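Local structure of thermotoga maritima TmcAL (Thermotoga maritima, 5Y0T) at residues 72-77 with 385-390; 123-128 with 144-149; 337-342 with 361-366. The protein belongs to the HIGH nucleotidyl transferase family of the HUP clan and holds adenosine-5'-rp-alpha-thio-triphosphate in its ligand pocket. All coordinates share one frame; numbering follows the deposited sequence.

Interaction 1: residues 72-77 with 385-390; sequences VVFATQ and LEQIDL
V72 and V73 meet L390 where the one-turn helix 72-75, which directly follows strand 66-70, packs on the long helix 381-399 in the interior of this HUP-clan protein of the HIGH nucleotidyl transferase family. The tight part is the leucine branch. With CG anti to the backbone N (chi1 175°), L390 extends across V72 and V73 at the start of helix 72-75 and crosses the V72 side chain at about a right angle. L390 CG lies 3.8 Å from V72 CG1, and L390 CD2 lies 4.0 Å from V73 CB. F319 backs the same leucine.

The Q387 side is looser and more polar. The amide of Q387 meets F74 obliquely at CZ and CE2, Q387 NE2 4.1 Å from F74 CZ, the two planes 76° apart. It is held by its own bonds to Q335 N and G333 O rather than by the ring. Between the backbones sits a water that accepts from V73 N at 3.1 Å and donates to Q387 O at 2.9 Å, while D391 OD1 bonds to V72 N. The helix 72-75 ends in a double grip: T76 N and T76 OG1 (2.8 Å) reach V72 O from opposite faces of its carbonyl plane.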
loop_
_atom_site.group_PDB
_atom_site.type_symbol
_atom_site.label_atom_id
_atom_site.label_comp_id
_atom_site.label_asym_id
_atom_site.label_seq_id
_atom_site.Cartn_x
_atom_site.Cartn_y
_atom_site.Cartn_z
ATOM N N VAL A 72 1.764 -18.984 -3.040
ATOM C CA VAL A 72 0.908 -18.068 -2.272
ATOM C C VAL A 72 -0.541 -18.050 -2.752
ATOM O O VAL A 72 -1.469 -17.973 -1.951
ATOM C CB VAL A 72 1.456 -16.619 -2.325
ATOM C CG1 VAL A 72 0.472 -15.633 -1.678
ATOM C CG2 VAL A 72 2.836 -16.549 -1.660
ATOM N N VAL A 73 -0.742 -18.112 -4.064
ATOM C CA VAL A 73 -2.089 -18.010 -4.592
ATOM C C VAL A 73 -2.985 -19.159 -4.086
ATOM O O VAL A 73 -4.201 -18.998 -4.009
ATOM C CB VAL A 73 -2.072 -17.968 -6.153
ATOM C CG1 VAL A 73 -1.507 -19.291 -6.748
ATOM C CG2 VAL A 73 -3.453 -17.630 -6.693
ATOM N N PHE A 74 -2.397 -20.333 -3.822
ATOM C CA PHE A 74 -3.105 -21.442 -3.149
ATOM C C PHE A 74 -3.019 -21.427 -1.629
ATOM O O PHE A 74 -3.999 -21.725 -0.947
ATOM C CB PHE A 74 -2.602 -22.782 -3.684
ATOM C CG PHE A 74 -2.642 -22.852 -5.182
ATOM C CD1 PHE A 74 -3.858 -22.899 -5.844
ATOM C CD2 PHE A 74 -1.466 -22.796 -5.929
ATOM C CE1 PHE A 74 -3.907 -22.927 -7.238
ATOM C CE2 PHE A 74 -1.504 -22.832 -7.320
ATOM C CZ PHE A 74 -2.727 -22.889 -7.972
ATOM N N ALA A 75 -1.832 -21.119 -1.108
ATOM C CA ALA A 75 -1.585 -21.186 0.337
ATOM C C ALA A 75 -2.523 -20.293 1.148
ATOM O O ALA A 75 -2.814 -20.579 2.314
ATOM C CB ALA A 75 -0.103 -20.818 0.637
ATOM N N THR A 76 -2.937 -19.173 0.556
ATOM C CA THR A 76 -3.832 -18.245 1.222
ATOM C C THR A 76 -5.303 -18.356 0.819
ATOM O O THR A 76 -6.082 -17.464 1.145
ATOM C CB THR A 76 -3.369 -16.787 1.025
ATOM O OG1 THR A 76 -3.284 -16.499 -0.371
ATOM C CG2 THR A 76 -1.990 -16.595 1.680
ATOM N N GLN A 77 -5.682 -19.366 0.042
ATOM C CA GLN A 77 -7.106 -19.518 -0.291
ATOM C C GLN A 77 -7.872 -20.292 0.762
ATOM O O GLN A 77 -7.276 -20.882 1.662
ATOM C CB GLN A 77 -7.279 -20.233 -1.628
ATOM C CG GLN A 77 -7.179 -19.339 -2.826
ATOM C CD GLN A 77 -7.548 -20.065 -4.092
ATOM O OE1 GLN A 77 -8.720 -20.343 -4.335
ATOM N NE2 GLN A 77 -6.542 -20.386 -4.911
ATOM N N LEU A 385 4.754 -16.743 -14.545
ATOM C CA LEU A 385 5.384 -15.499 -14.122
ATOM C C LEU A 385 4.564 -14.772 -13.058
ATOM O O LEU A 385 5.129 -14.275 -12.084
ATOM C CB LEU A 385 5.627 -14.575 -15.331
ATOM C CG LEU A 385 6.696 -15.078 -16.307
ATOM C CD1 LEU A 385 6.771 -14.184 -17.572
ATOM C CD2 LEU A 385 8.059 -15.174 -15.639
ATOM N N GLU A 386 3.242 -14.708 -13.231
ATOM C CA GLU A 386 2.374 -14.081 -12.224
ATOM C C GLU A 386 2.393 -14.816 -10.893
ATOM O O GLU A 386 2.476 -14.186 -9.828
ATOM C CB GLU A 386 0.928 -13.968 -12.748
ATOM C CG GLU A 386 0.845 -13.008 -13.931
ATOM C CD GLU A 386 -0.566 -12.796 -14.469
ATOM O OE1 GLU A 386 -1.526 -13.363 -13.914
ATOM O OE2 GLU A 386 -0.710 -12.051 -15.459
ATOM N N GLN A 387 2.344 -16.143 -10.938
ATOM C CA GLN A 387 2.370 -16.918 -9.711
ATOM C C GLN A 387 3.672 -16.703 -8.945
ATOM O O GLN A 387 3.654 -16.419 -7.741
ATOM C CB GLN A 387 2.164 -18.416 -10.008
ATOM C CG GLN A 387 0.742 -18.771 -10.411
ATOM C CD GLN A 387 0.563 -20.250 -10.753
ATOM O OE1 GLN A 387 1.536 -20.982 -10.935
ATOM N NE2 GLN A 387 -0.689 -20.692 -10.824
ATOM N N ILE A 388 4.811 -16.822 -9.631
ATOM C CA ILE A 388 6.082 -16.777 -8.913
ATOM C C ILE A 388 6.408 -15.338 -8.474
ATOM O O ILE A 388 7.020 -15.132 -7.420
ATOM C CB ILE A 388 7.230 -17.402 -9.753
ATOM C CG1 ILE A 388 8.329 -17.950 -8.840
ATOM C CG2 ILE A 388 7.799 -16.406 -10.805
ATOM C CD1 ILE A 388 9.277 -18.919 -9.568
ATOM N N ASP A 389 5.936 -14.350 -9.233
ATOM C CA ASP A 389 6.058 -12.949 -8.836
ATOM C C ASP A 389 5.313 -12.692 -7.517
ATOM O O ASP A 389 5.795 -11.959 -6.643
ATOM C CB ASP A 389 5.519 -12.029 -9.933
ATOM C CG ASP A 389 5.453 -10.568 -9.488
ATOM O OD1 ASP A 389 6.516 -9.917 -9.436
ATOM O OD2 ASP A 389 4.341 -10.086 -9.172
ATOM N N LEU A 390 4.159 -13.327 -7.359
ATOM C CA LEU A 390 3.411 -13.228 -6.102
ATOM C C LEU A 390 4.175 -13.878 -4.954
ATOM O O LEU A 390 4.255 -13.309 -3.852
ATOM C CB LEU A 390 2.016 -13.852 -6.261
ATOM C CG LEU A 390 1.163 -13.917 -4.992
ATOM C CD1 LEU A 390 1.002 -12.516 -4.347
ATOM C CD2 LEU A 390 -0.181 -14.538 -5.278
HETATM O O HOH W 1 1.652 -17.563 -6.010
#

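Interaction 2: residues 123-128 with 144-149; sequences DEYQKF and KYALMR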
loop_
_atom_site.group_PDB
_atom_site.type_symbol
_atom_site.label_atom_id
_atom_site.label_comp_id
_atom_site.label_asym_id
_atom_site.label_seq_id
_atom_site.Cartn_x
_atom_site.Cartn_y
_atom_site.Cartn_z
ATOM N N ASP A 123 -27.157 -35.306 -10.306
ATOM C CA ASP A 123 -28.110 -34.205 -10.463
ATOM C C ASP A 123 -28.958 -33.990 -9.213
ATOM O O ASP A 123 -29.228 -32.849 -8.866
ATOM C CB ASP A 123 -29.014 -34.410 -11.692
ATOM C CG ASP A 123 -29.610 -35.800 -11.765
ATOM O OD1 ASP A 123 -29.481 -36.558 -10.782
ATOM O OD2 ASP A 123 -30.209 -36.140 -12.809
ATOM N N GLU A 124 -29.349 -35.066 -8.529
ATOM C CA GLU A 124 -30.088 -34.933 -7.266
ATOM C C GLU A 124 -29.293 -34.112 -6.237
ATOM O O GLU A 124 -29.873 -33.301 -5.517
ATOM C CB GLU A 124 -30.431 -36.304 -6.670
ATOM C CG GLU A 124 -31.006 -37.328 -7.653
ATOM C CD GLU A 124 -29.977 -38.399 -8.049
ATOM O OE1 GLU A 124 -28.916 -38.047 -8.632
ATOM O OE2 GLU A 124 -30.233 -39.594 -7.766
ATOM N N TYR A 125 -27.980 -34.334 -6.155
ATOM C CA TYR A 125 -27.140 -33.509 -5.281
ATOM C C TYR A 125 -27.142 -32.053 -5.735
ATOM O O TYR A 125 -27.306 -31.145 -4.920
ATOM C CB TYR A 125 -25.691 -34.006 -5.226
ATOM C CG TYR A 125 -24.752 -32.946 -4.659
ATOM C CD1 TYR A 125 -24.703 -32.694 -3.288
ATOM C CD2 TYR A 125 -23.947 -32.171 -5.498
ATOM C CE1 TYR A 125 -23.871 -31.715 -2.765
ATOM C CE2 TYR A 125 -23.109 -31.189 -4.979
ATOM C CZ TYR A 125 -23.078 -30.972 -3.613
ATOM O OH TYR A 125 -22.247 -30.015 -3.088
ATOM N N GLN A 126 -26.939 -31.836 -7.034
ATOM C CA GLN A 126 -26.934 -30.481 -7.578
ATOM C C GLN A 126 -28.259 -29.769 -7.327
ATOM O O GLN A 126 -28.271 -28.587 -6.995
ATOM C CB GLN A 126 -26.640 -30.492 -9.075
ATOM C CG GLN A 126 -25.246 -30.972 -9.446
ATOM C CD GLN A 126 -24.875 -30.572 -10.862
ATOM O OE1 GLN A 126 -24.830 -31.406 -11.765
ATOM N NE2 GLN A 126 -24.622 -29.284 -11.064
ATOM N N LYS A 127 -29.365 -30.488 -7.494
ATOM C CA LYS A 127 -30.696 -29.921 -7.226
ATOM C C LYS A 127 -30.801 -29.455 -5.776
ATOM O O LYS A 127 -31.238 -28.340 -5.513
ATOM C CB LYS A 127 -31.809 -30.930 -7.514
ATOM C CG LYS A 127 -31.885 -31.429 -8.941
ATOM C CD LYS A 127 -31.990 -30.302 -9.954
ATOM C CE LYS A 127 -31.887 -30.848 -11.375
ATOM N NZ LYS A 127 -32.814 -31.998 -11.609
ATOM N N PHE A 128 -30.408 -30.318 -4.840
ATOM C CA PHE A 128 -30.410 -29.964 -3.419
ATOM C C PHE A 128 -29.509 -28.764 -3.161
ATOM O O PHE A 128 -29.886 -27.836 -2.454
ATOM C CB PHE A 128 -29.956 -31.143 -2.549
ATOM C CG PHE A 128 -30.954 -32.268 -2.466
ATOM C CD1 PHE A 128 -32.315 -32.014 -2.461
ATOM C CD2 PHE A 128 -30.519 -33.586 -2.374
ATOM C CE1 PHE A 128 -33.236 -33.051 -2.372
ATOM C CE2 PHE A 128 -31.426 -34.629 -2.292
ATOM C CZ PHE A 128 -32.791 -34.359 -2.289
ATOM N N LYS A 144 -23.279 -28.800 2.825
ATOM C CA LYS A 144 -23.518 -29.699 3.950
ATOM C C LYS A 144 -24.959 -30.210 3.955
ATOM O O LYS A 144 -25.199 -31.420 4.017
ATOM C CB LYS A 144 -23.201 -28.994 5.275
ATOM C CG LYS A 144 -23.339 -29.892 6.509
ATOM C CD LYS A 144 -22.874 -29.201 7.790
ATOM C CE LYS A 144 -23.713 -27.969 8.114
ATOM N NZ LYS A 144 -23.348 -27.381 9.441
ATOM N N TYR A 145 -25.910 -29.284 3.880
ATOM C CA TYR A 145 -27.327 -29.625 3.897
ATOM C C TYR A 145 -27.692 -30.460 2.673
ATOM O O TYR A 145 -28.489 -31.396 2.763
ATOM C CB TYR A 145 -28.185 -28.356 3.950
ATOM C CG TYR A 145 -27.909 -27.490 5.156
ATOM C CD1 TYR A 145 -27.572 -28.054 6.380
ATOM C CD2 TYR A 145 -27.976 -26.108 5.068
ATOM C CE1 TYR A 145 -27.314 -27.267 7.486
ATOM C CE2 TYR A 145 -27.718 -25.315 6.166
ATOM C CZ TYR A 145 -27.390 -25.897 7.371
ATOM O OH TYR A 145 -27.134 -25.103 8.463
ATOM N N ALA A 146 -27.091 -30.125 1.534
ATOM C CA ALA A 146 -27.374 -30.845 0.296
ATOM C C ALA A 146 -26.875 -32.286 0.384
ATOM O O ALA A 146 -27.554 -33.221 -0.064
ATOM C CB ALA A 146 -26.753 -30.133 -0.884
ATOM N N LEU A 147 -25.696 -32.462 0.972
ATOM C CA LEU A 147 -25.133 -33.796 1.163
ATOM C C LEU A 147 -25.996 -34.606 2.115
ATOM O O LEU A 147 -26.267 -35.788 1.873
ATOM C CB LEU A 147 -23.695 -33.708 1.681
ATOM C CG LEU A 147 -22.657 -33.261 0.652
ATOM C CD1 LEU A 147 -21.330 -32.954 1.323
ATOM C CD2 LEU A 147 -22.466 -34.326 -0.416
ATOM N N MET A 148 -26.451 -33.961 3.189
ATOM C CA MET A 148 -27.336 -34.618 4.143
ATOM C C MET A 148 -28.605 -35.102 3.467
ATOM O O MET A 148 -29.055 -36.224 3.699
ATOM C CB MET A 148 -27.700 -33.674 5.291
ATOM C CG MET A 148 -26.551 -33.371 6.225
ATOM S SD MET A 148 -26.982 -32.166 7.494
ATOM C CE MET A 148 -25.421 -32.055 8.351
ATOM N N ARG A 149 -29.187 -34.245 2.636
ATOM C CA ARG A 149 -30.438 -34.577 1.975
ATOM C C ARG A 149 -30.185 -35.692 0.971
ATOM O O ARG A 149 -31.018 -36.592 0.798
ATOM C CB ARG A 149 -31.044 -33.338 1.309
ATOM C CG ARG A 149 -31.634 -32.349 2.312
ATOM C CD ARG A 149 -32.078 -31.044 1.665
ATOM N NE ARG A 149 -33.251 -31.198 0.806
ATOM C CZ ARG A 149 -33.704 -30.251 -0.011
ATOM N NH1 ARG A 149 -33.073 -29.087 -0.089
ATOM N NH2 ARG A 149 -34.778 -30.469 -0.759
#
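R149 lies across the ring of F128 and overlaps it twice, once with its CB and once with its guanidinium group. CB stands over the middle of one ring face, 3.8 Å from the F128 centroid and 13° off the ring normal, which makes a CH-pi contact. From there the chain bends at chi3, bringing the guanidinium back toward the CD1 side of the ring. R149 CZ comes to 3.3 Å from F128 CD1, and this ring carbon sits over the centre of one guanidinium face. The two planes are 42° apart, so the guanidinium is tilted over the CD1-CE1 side of the ring, closest at CD1, rather than stacked flat. Its terminal nitrogens also reach carboxylates: NH1 forms a salt bridge with E132 and NH2 one with E131, both further along the helix that carries F128. These carboxylates fix the rotation of the group and would probably offset its charge beside the aromatic ring.

A146 marks the closest approach of the backbones. Its CB is 3.7 Å from F128 CB, and a methyl side chain lets the CA atoms of A146 and F128 come within 4.9 Å. One turn earlier than F128, Y125 brings CE1 of its ring to 3.8 Å from A146 CB and also to 3.8 Å from L147 CD2, meeting both obliquely.

Helices 123-134 and 139-153 form a splayed helical hairpin with a short connection; over these segments the axes pass 8.6 Å apart, with N-to-C directions 136° from each other. The hairpin lies far from the centre of the chain. Helix 108-120 supports one side, where L118 meets both Y125 and L147, and V114 and I117 close on L147.

Interaction 3: residues 337-342 with 361-366; sequences IRILGF and IVTNMS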
loop_
_atom_site.group_PDB
_atom_site.type_symbol
_atom_site.label_atom_id
_atom_site.label_comp_id
_atom_site.label_asym_id
_atom_site.label_seq_id
_atom_site.Cartn_x
_atom_site.Cartn_y
_atom_site.Cartn_z
ATOM N N ILE A 337 7.330 -26.246 -9.581
ATOM C CA ILE A 337 7.613 -26.830 -8.288
ATOM C C ILE A 337 8.781 -26.070 -7.670
ATOM O O ILE A 337 9.900 -26.148 -8.173
ATOM C CB ILE A 337 7.964 -28.324 -8.405
ATOM C CG1 ILE A 337 6.757 -29.106 -8.944
ATOM C CG2 ILE A 337 8.366 -28.858 -7.034
ATOM C CD1 ILE A 337 7.114 -30.479 -9.540
ATOM N N ARG A 338 8.526 -25.351 -6.580
ATOM C CA ARG A 338 9.583 -24.579 -5.915
ATOM C C ARG A 338 10.212 -25.423 -4.804
ATOM O O ARG A 338 9.517 -25.849 -3.901
ATOM C CB ARG A 338 9.024 -23.265 -5.329
ATOM C CG ARG A 338 10.014 -22.515 -4.395
ATOM C CD ARG A 338 11.032 -21.677 -5.182
ATOM N NE ARG A 338 11.984 -21.001 -4.288
ATOM C CZ ARG A 338 11.739 -19.835 -3.694
ATOM N NH1 ARG A 338 10.589 -19.203 -3.921
ATOM N NH2 ARG A 338 12.653 -19.287 -2.900
ATOM N N ILE A 339 11.523 -25.646 -4.867
ATOM C CA ILE A 339 12.224 -26.400 -3.827
ATOM C C ILE A 339 12.692 -25.437 -2.748
ATOM O O ILE A 339 13.492 -24.557 -3.036
ATOM C CB ILE A 339 13.476 -27.137 -4.365
ATOM C CG1 ILE A 339 13.161 -28.006 -5.591
ATOM C CG2 ILE A 339 14.174 -27.921 -3.238
ATOM C CD1 ILE A 339 12.062 -28.987 -5.400
ATOM N N LEU A 340 12.152 -25.554 -1.534
ATOM C CA LEU A 340 12.639 -24.751 -0.411
ATOM C C LEU A 340 13.790 -25.406 0.341
ATOM O O LEU A 340 14.557 -24.719 1.015
ATOM C CB LEU A 340 11.503 -24.447 0.567
ATOM C CG LEU A 340 10.399 -23.529 0.042
ATOM C CD1 LEU A 340 9.339 -23.420 1.109
ATOM C CD2 LEU A 340 10.938 -22.116 -0.364
ATOM N N GLY A 341 13.908 -26.731 0.246
ATOM C CA GLY A 341 14.988 -27.418 0.919
ATOM C C GLY A 341 14.960 -28.922 0.713
ATOM O O GLY A 341 13.923 -29.496 0.344
ATOM N N PHE A 342 16.115 -29.553 0.912
ATOM C CA PHE A 342 16.185 -31.008 0.892
ATOM C C PHE A 342 17.407 -31.500 1.655
ATOM O O PHE A 342 18.363 -30.748 1.883
ATOM C CB PHE A 342 16.183 -31.560 -0.553
ATOM C CG PHE A 342 17.257 -30.974 -1.461
ATOM C CD1 PHE A 342 17.048 -29.761 -2.107
ATOM C CD2 PHE A 342 18.436 -31.663 -1.711
ATOM C CE1 PHE A 342 18.009 -29.239 -2.963
ATOM C CE2 PHE A 342 19.418 -31.145 -2.564
ATOM C CZ PHE A 342 19.203 -29.925 -3.195
ATOM N N ILE A 361 11.048 -27.562 -12.327
ATOM C CA ILE A 361 11.533 -27.507 -10.953
ATOM C C ILE A 361 12.438 -26.291 -10.786
ATOM O O ILE A 361 13.387 -26.109 -11.548
ATOM C CB ILE A 361 12.291 -28.803 -10.590
ATOM C CG1 ILE A 361 11.309 -29.973 -10.542
ATOM C CG2 ILE A 361 13.018 -28.661 -9.260
ATOM C CD1 ILE A 361 11.966 -31.326 -10.729
ATOM N N VAL A 362 12.125 -25.453 -9.806
ATOM C CA VAL A 362 12.925 -24.268 -9.513
ATOM C C VAL A 362 13.704 -24.505 -8.223
ATOM O O VAL A 362 13.104 -24.658 -7.166
ATOM C CB VAL A 362 12.037 -22.999 -9.369
ATOM C CG1 VAL A 362 12.886 -21.773 -8.996
ATOM C CG2 VAL A 362 11.242 -22.748 -10.652
ATOM N N THR A 363 15.027 -24.580 -8.320
ATOM C CA THR A 363 15.900 -24.640 -7.141
ATOM C C THR A 363 16.552 -23.273 -6.986
ATOM O O THR A 363 16.446 -22.611 -5.952
ATOM C CB THR A 363 16.993 -25.758 -7.228
ATOM O OG1 THR A 363 17.580 -25.774 -8.532
ATOM C CG2 THR A 363 16.391 -27.122 -6.954
ATOM N N ASN A 364 17.244 -22.867 -8.033
ATOM C CA ASN A 364 17.960 -21.607 -8.047
ATOM C C ASN A 364 17.048 -20.514 -8.591
ATOM O O ASN A 364 16.820 -20.426 -9.803
ATOM C CB ASN A 364 19.214 -21.772 -8.915
ATOM C CG ASN A 364 20.205 -20.637 -8.763
ATOM O OD1 ASN A 364 19.847 -19.523 -8.381
ATOM N ND2 ASN A 364 21.474 -20.914 -9.101
ATOM N N MET A 365 16.583 -19.636 -7.709
ATOM C CA MET A 365 15.590 -18.636 -8.111
ATOM C C MET A 365 16.177 -17.638 -9.107
ATOM O O MET A 365 15.477 -17.154 -9.994
ATOM C CB MET A 365 15.032 -17.913 -6.886
ATOM C CG MET A 365 13.863 -18.647 -6.205
ATOM S SD MET A 365 12.379 -18.757 -7.226
ATOM C CE MET A 365 11.656 -17.128 -6.951
ATOM N N SER A 366 17.472 -17.355 -8.992
ATOM C CA SER A 366 18.120 -16.435 -9.930
ATOM C C SER A 366 18.025 -16.948 -11.357
ATOM O O SER A 366 18.220 -16.195 -12.304
ATOM C CB SER A 366 19.592 -16.211 -9.557
ATOM O OG SER A 366 19.693 -15.511 -8.324
HETATM O O HOH W 2 14.399 -22.367 -4.274
#
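R338 pairs with V362, and I337 with I361, in the parallel bridges that join the two strands of a beta-alpha-beta unit, strand 337-343, helix 346-356 and strand 361-362. Two backbone bonds set the register: V362 N gives to I337 O at 2.8 Å, and I339 N gives to V362 O at 3.0 Å, nearly straight at 178°.

From its CB, which leaves the sheet on the same face as V362 CB, R338 first swings CG away from the backbone N (chi1 170°), then turns at chi2 (82°) toward the loop beyond the second strand. R338 CD meets M365 SD at 3.8 Å. NE donates a hydrogen bond to a water 2.8 Å away, which lies in the guanidinium plane and donates in turn to I339 O and T363 O, tying side chain, strand and loop together. R338 CZ lies 3.5 Å from M365 CG, which stands over the centre of one guanidinium face; L340 CD2 approaches the opposite face nearer its rim. At the tip, R338 NH1 touches M365 CE and makes a long, weak ion pair with E69, whereas NH2 forms a salt bridge with D413.

The face bearing I337 and I361 is apolar, with I339 CG1 3.7 Å from I361 CG2. Further along strand 337-343, L340 and G341 both face V67 of the antiparallel strand 66-70, a classic beta bulge. Where strand 361-362 gives way to loop, T363 lies alongside I339, T363 CG2 3.6 Å from I339 CG1.

In the fold
Interactions 1 and 3 belong to the body of the fold, whereas interaction 2 is an outlying helical hairpin, its centre about 33 Å from the centre of interaction 1 and about 43 Å from that of interaction 3. Interactions 1 and 3 meet directly: I388 CD1 of helix 381-399 packs on M365 SD at 3.9 Å, so the methionine that lies over R338 also touches the helix that carries L390. Strand 66-70 is a further tie, since it leads into helix 72-75 and pairs with strand 337-343. Their chemistry differs: interaction 1 links its helix backbones through a water, interaction 3 adds a water to two direct backbone bonds, and interaction 2 places a partly exposed arginine over a phenylalanine.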